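Local coordinates for Sam-dependent methyltransferases (Streptomyces davawensis, PDB 4D7K), which catalyses the two S-adenosyl methionine-dependent methylations that turn 8-amino-8-demethyl-D-riboflavin into the antibiotic roseoflavin, at residues 239-244 and 266-271; 246-251 and 270-275. All blocks are in the same frame, centred on the assembly; numbering follows the deposited sequence.

Interactions 1 and 2 join the end of helix 259-270 and the turn after it to the loop 239-244 and to strand 247-251, with centres about 6 Å apart. In interaction 1 the loop leading from strand 230-234 to strand 247-251 meets the helix, and the face of an arginine lies on a leucine that also reaches an isoleucine. Interaction 2 sets the ring of Tyr-248 against a methionine and an alanine. Both touching regions are largely buried, with partly exposed Arg-268 in interaction 1 and exposed Gly-274 and Asp-275 at the end of interaction 2. The hydroxyl of Tyr-248 ties them together through its hydrogen bond to the carbonyl of Pro-242.

Interaction 1: 239-244 and 266-271; sequences DVLPTG and LVRIRQ
Leu-241 meets the helix segment 266-271 by laying its side chain along Arg-268 and reaching past it to Ile-269. The Arg-268 contact is that of a flat cation on an aliphatic branch. CD1 of Leu-241 sits over one face of the guanidinium, 3.6 Å above its plane but displaced toward the rim, while CB of Leu-241 lies 3.5 Å from NH2 of Arg-268. The two side chains run past each other in opposite directions, and CD1 of Leu-241 also reaches CB of Arg-268 at 3.6 Å. Bends at chi2 (-72°) and chi3 bring the guanidinium back beside CB of Arg-268, and both meet CD1 of Leu-241. Arginine suits this border position because its chain and its flat face tolerate apolar neighbours while its N-H groups, which lie in the plane, remain directed to the rim.

The apolar part is lighter: CD1 of Leu-241 stands 4.3 Å from CG1 of Ile-269. Leu-241 also packs on Ile-185 of strand 181-185, and Ile-269 continues the same layer onto Tyr-248 and Leu-250.

Polar interactions stay within the helix segment, where NH1 of Arg-268 makes a weak hydrogen bond to OE1 of Gln-271 at 3.2 Å.

The side chain of Leu-241 is about 6 Å from that of Phe-237, predicted to bind S-adenosyl-L-methionine. The loop after strand 230-234 and helix 259-270, which follows strand 247-251, pack together beside the parallel strands, as in the Rossmann-like fold of class I methyltransferases.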
loop_
_atom_site.group_PDB
_atom_site.type_symbol
_atom_site.label_atom_id
_atom_site.label_comp_id
_atom_site.label_asym_id
_atom_site.label_seq_id
_atom_site.Cartn_x
_atom_site.Cartn_y
_atom_site.Cartn_z
ATOM N N ASP A 239 -2.484 32.324 28.449
ATOM C CA ASP A 239 -2.028 32.769 29.761
ATOM C C ASP A 239 -0.515 32.661 29.923
ATOM O O ASP A 239 0.134 33.593 30.397
ATOM C CB ASP A 239 -2.720 31.966 30.866
ATOM C CG ASP A 239 -4.213 32.224 30.927
ATOM O OD1 ASP A 239 -4.624 33.184 31.612
ATOM O OD2 ASP A 239 -4.975 31.465 30.292
ATOM N N VAL A 240 0.043 31.524 29.525
ATOM C CA VAL A 240 1.449 31.239 29.784
ATOM C C VAL A 240 2.375 31.647 28.639
ATOM O O VAL A 240 3.505 31.169 28.554
ATOM C CB VAL A 240 1.660 29.740 30.079
ATOM C CG1 VAL A 240 0.928 29.343 31.352
ATOM C CG2 VAL A 240 1.190 28.893 28.903
ATOM N N LEU A 241 1.904 32.531 27.764
ATOM C CA LEU A 241 2.738 33.023 26.669
ATOM C C LEU A 241 3.916 33.831 27.199
ATOM O O LEU A 241 3.727 34.840 27.875
ATOM C CB LEU A 241 1.923 33.880 25.699
ATOM C CG LEU A 241 1.115 33.165 24.619
ATOM C CD1 LEU A 241 0.442 34.178 23.706
ATOM C CD2 LEU A 241 1.999 32.229 23.820
ATOM N N PRO A 242 5.142 33.385 26.894
ATOM C CA PRO A 242 6.341 34.108 27.328
ATOM C C PRO A 242 6.535 35.402 26.545
ATOM O O PRO A 242 6.100 35.501 25.396
ATOM C CB PRO A 242 7.470 33.114 27.043
ATOM C CG PRO A 242 6.952 32.289 25.916
ATOM C CD PRO A 242 5.474 32.159 26.148
ATOM N N THR A 243 7.185 36.377 27.167
ATOM C CA THR A 243 7.411 37.676 26.545
ATOM C C THR A 243 8.905 37.949 26.368
ATOM O O THR A 243 9.704 37.674 27.263
ATOM C CB THR A 243 6.773 38.810 27.383
ATOM O OG1 THR A 243 5.368 38.566 27.522
ATOM C CG2 THR A 243 6.983 40.168 26.724
ATOM N N GLY A 244 9.278 38.481 25.208
ATOM C CA GLY A 244 10.658 38.850 24.957
ATOM C C GLY A 244 11.407 37.856 24.091
ATOM O O GLY A 244 12.621 37.965 23.917
ATOM N N LEU A 266 -3.071 34.485 17.505
ATOM C CA LEU A 266 -2.070 35.211 16.736
ATOM C C LEU A 266 -1.883 36.634 17.263
ATOM O O LEU A 266 -0.769 37.158 17.266
ATOM C CB LEU A 266 -2.459 35.233 15.259
ATOM C CG LEU A 266 -2.430 33.884 14.538
ATOM C CD1 LEU A 266 -3.175 33.972 13.217
ATOM C CD2 LEU A 266 -0.996 33.423 14.321
ATOM N N VAL A 267 -2.975 37.249 17.713
ATOM C CA VAL A 267 -2.929 38.594 18.283
ATOM C C VAL A 267 -2.163 38.593 19.607
ATOM O O VAL A 267 -1.387 39.508 19.891
ATOM C CB VAL A 267 -4.354 39.170 18.504
ATOM C CG1 VAL A 267 -4.309 40.433 19.346
ATOM C CG2 VAL A 267 -5.027 39.458 17.172
ATOM N N ARG A 268 -2.378 37.553 20.407
ATOM C CA ARG A 268 -1.683 37.399 21.682
ATOM C C ARG A 268 -0.183 37.194 21.489
ATOM O O ARG A 268 0.626 37.705 22.263
ATOM C CB ARG A 268 -2.275 36.232 22.472
ATOM C CG ARG A 268 -3.544 36.582 23.230
ATOM C CD ARG A 268 -3.247 37.475 24.428
ATOM N NE ARG A 268 -2.404 36.805 25.417
ATOM C CZ ARG A 268 -1.108 37.048 25.589
ATOM N NH1 ARG A 268 -0.495 37.957 24.841
ATOM N NH2 ARG A 268 -0.426 36.384 26.513
ATOM N N ILE A 269 0.185 36.441 20.460
ATOM C CA ILE A 269 1.592 36.268 20.123
ATOM C C ILE A 269 2.173 37.605 19.675
ATOM O O ILE A 269 3.272 37.984 20.079
ATOM C CB ILE A 269 1.789 35.215 19.017
ATOM C CG1 ILE A 269 1.332 33.840 19.511
ATOM C CG2 ILE A 269 3.248 35.161 18.572
ATOM C CD1 ILE A 269 1.368 32.767 18.445
ATOM N N ARG A 270 1.406 38.324 18.863
ATOM C CA ARG A 270 1.844 39.595 18.296
ATOM C C ARG A 270 2.263 40.618 19.352
ATOM O O ARG A 270 3.248 41.336 19.172
ATOM C CB ARG A 270 0.737 40.186 17.422
ATOM C CG ARG A 270 1.068 41.546 16.835
ATOM C CD ARG A 270 2.295 41.493 15.933
ATOM N NE ARG A 270 2.674 42.828 15.482
ATOM C CZ ARG A 270 3.535 43.615 16.119
ATOM N NH1 ARG A 270 4.123 43.196 17.232
ATOM N NH2 ARG A 270 3.815 44.819 15.639
ATOM N N GLN A 271 1.523 40.684 20.453
ATOM C CA GLN A 271 1.824 41.664 21.489
ATOM C C GLN A 271 2.882 41.154 22.467
ATOM O O GLN A 271 3.356 41.903 23.321
ATOM C CB GLN A 271 0.546 42.061 22.242
ATOM C CG GLN A 271 -0.227 40.904 22.853
ATOM C CD GLN A 271 -1.537 41.350 23.481
ATOM O OE1 GLN A 271 -2.219 40.569 24.145
ATOM N NE2 GLN A 271 -1.895 42.613 23.269
#

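Interaction 2: 246-251 and 270-275; sequences DAYVLR and RQAMGD
Tyr-248, on strand 247-251, directs its ring at the turn that follows helix 259-270, where Ala-272 and Met-273 receive it. The tight part of the contact lies along one side of this ring. CE1 of Tyr-248 is 3.5 Å from CG of Met-273, and CD1 of Tyr-248 is 3.7 Å from the same methylene, an oblique approach. The two side chains pass in opposite directions. Beyond the methylene, SD of Met-273 stands 5.2 Å from the centroid of the Tyr-248 ring and 43° off its normal, an oblique Met-aromatic contact. Met-273 is bent at chi3 (53°), and its flexible, polarisable chain fits well against an aromatic ring.

At the polar end, OH of Tyr-248 lies 3.6 Å from CB of Ala-272 and 3.0 Å from O of Ala-272, a close polar approach. The hydrogen-bond partner of this hydroxyl is the carbonyl O of Pro-242, in the preceding loop. The small methyl of Ala-272 suits a place where the turn runs this close to the hydroxyl, and tyrosine combines an apolar ring for the interior with a polar end for the loop carbonyl.

The loose side is the exposed end of the turn, where Gly-274 and Asp-275 make no contact with strand segment 246-251. Gly-274 has positive phi, which favours glycine. NH1 of Arg-270 donates to O of Gly-274 at 3.1 Å, a bond that closes across the turn from the end of the helix, with O in the guanidinium plane and the donor nearly in line with the C=O bond (168°).

Strand 247-251, helix 259-270 and the parallel strand 280-285 follow in order, so this turn belongs to a beta-alpha-beta crossover of the Rossmann-like methyltransferase domain.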
loop_
_atom_site.group_PDB
_atom_site.type_symbol
_atom_site.label_atom_id
_atom_site.label_comp_id
_atom_site.label_asym_id
_atom_site.label_seq_id
_atom_site.Cartn_x
_atom_site.Cartn_y
_atom_site.Cartn_z
ATOM N N ASP A 246 12.462 36.213 20.536
ATOM C CA ASP A 246 12.656 36.768 19.203
ATOM C C ASP A 246 12.276 35.756 18.123
ATOM O O ASP A 246 12.402 36.031 16.930
ATOM C CB ASP A 246 14.102 37.242 19.017
ATOM C CG ASP A 246 15.118 36.162 19.330
ATOM O OD1 ASP A 246 14.808 35.270 20.144
ATOM O OD2 ASP A 246 16.230 36.210 18.766
ATOM N N ALA A 247 11.799 34.591 18.550
ATOM C CA ALA A 247 11.304 33.583 17.620
ATOM C C ALA A 247 10.162 32.789 18.243
ATOM O O ALA A 247 10.339 32.135 19.267
ATOM C CB ALA A 247 12.430 32.651 17.190
ATOM N N TYR A 248 8.989 32.862 17.622
ATOM C CA TYR A 248 7.827 32.103 18.064
ATOM C C TYR A 248 7.469 31.050 17.028
ATOM O O TYR A 248 7.375 31.348 15.837
ATOM C CB TYR A 248 6.635 33.028 18.314
ATOM C CG TYR A 248 6.801 33.912 19.522
ATOM C CD1 TYR A 248 7.596 35.048 19.470
ATOM C CD2 TYR A 248 6.160 33.614 20.719
ATOM C CE1 TYR A 248 7.754 35.857 20.577
ATOM C CE2 TYR A 248 6.310 34.423 21.832
ATOM C CZ TYR A 248 7.109 35.543 21.754
ATOM O OH TYR A 248 7.264 36.355 22.854
ATOM N N VAL A 249 7.271 29.816 17.483
ATOM C CA VAL A 249 7.051 28.696 16.576
ATOM C C VAL A 249 5.688 28.036 16.789
ATOM O O VAL A 249 5.347 27.639 17.902
ATOM C CB VAL A 249 8.156 27.635 16.733
ATOM C CG1 VAL A 249 7.939 26.493 15.756
ATOM C CG2 VAL A 249 9.537 28.268 16.541
ATOM N N LEU A 250 4.914 27.937 15.711
ATOM C CA LEU A 250 3.616 27.264 15.727
ATOM C C LEU A 250 3.633 26.050 14.807
ATOM O O LEU A 250 3.518 26.190 13.590
ATOM C CB LEU A 250 2.504 28.223 15.297
ATOM C CG LEU A 250 1.987 29.211 16.335
ATOM C CD1 LEU A 250 1.093 30.240 15.670
ATOM C CD2 LEU A 250 1.234 28.468 17.422
ATOM N N ARG A 251 3.771 24.863 15.384
ATOM C CA ARG A 251 3.918 23.653 14.580
ATOM C C ARG A 251 2.705 22.732 14.685
ATOM O O ARG A 251 2.518 22.039 15.684
ATOM C CB ARG A 251 5.192 22.902 14.981
ATOM C CG ARG A 251 5.382 22.710 16.484
ATOM C CD ARG A 251 6.725 22.067 16.792
ATOM N NE ARG A 251 6.658 21.151 17.929
ATOM C CZ ARG A 251 6.437 19.844 17.821
ATOM N NH1 ARG A 251 6.257 19.295 16.626
ATOM N NH2 ARG A 251 6.395 19.084 18.908
ATOM N N ARG A 270 1.406 38.324 18.863
ATOM C CA ARG A 270 1.844 39.595 18.296
ATOM C C ARG A 270 2.263 40.618 19.352
ATOM O O ARG A 270 3.248 41.336 19.172
ATOM C CB ARG A 270 0.737 40.186 17.422
ATOM C CG ARG A 270 1.068 41.546 16.835
ATOM C CD ARG A 270 2.295 41.493 15.933
ATOM N NE ARG A 270 2.674 42.828 15.482
ATOM C CZ ARG A 270 3.535 43.615 16.119
ATOM N NH1 ARG A 270 4.123 43.196 17.232
ATOM N NH2 ARG A 270 3.815 44.819 15.639
ATOM N N GLN A 271 1.523 40.684 20.453
ATOM C CA GLN A 271 1.824 41.664 21.489
ATOM C C GLN A 271 2.882 41.154 22.467
ATOM O O GLN A 271 3.356 41.903 23.321
ATOM C CB GLN A 271 0.546 42.061 22.242
ATOM C CG GLN A 271 -0.227 40.904 22.853
ATOM C CD GLN A 271 -1.537 41.350 23.481
ATOM O OE1 GLN A 271 -2.219 40.569 24.145
ATOM N NE2 GLN A 271 -1.895 42.613 23.269
ATOM N N ALA A 272 3.256 39.885 22.334
ATOM C CA ALA A 272 4.301 39.300 23.170
ATOM C C ALA A 272 5.678 39.455 22.525
ATOM O O ALA A 272 6.707 39.266 23.175
ATOM C CB ALA A 272 4.004 37.830 23.440
ATOM N N MET A 273 5.687 39.802 21.242
ATOM C CA MET A 273 6.928 39.947 20.489
ATOM C C MET A 273 7.548 41.327 20.677
ATOM O O MET A 273 8.732 41.526 20.407
ATOM C CB MET A 273 6.682 39.697 18.999
ATOM C CG MET A 273 6.150 38.318 18.679
ATOM S SD MET A 273 5.845 38.102 16.917
ATOM C CE MET A 273 7.430 38.579 16.238
ATOM N N GLY A 274 6.741 42.277 21.135
ATOM C CA GLY A 274 7.201 43.643 21.302
ATOM C C GLY A 274 7.295 44.358 19.968
ATOM O O GLY A 274 6.431 44.194 19.108
ATOM N N ASP A 275 8.349 45.150 19.794
ATOM C CA ASP A 275 8.550 45.892 18.554
ATOM C C ASP A 275 9.943 45.666 17.978
ATOM O O ASP A 275 10.424 46.460 17.169
ATOM C CB ASP A 275 8.319 47.386 18.780
ATOM C CG ASP A 275 6.881 47.706 19.128
ATOM O OD1 ASP A 275 5.982 46.975 18.664
ATOM O OD2 ASP A 275 6.650 48.691 19.862
#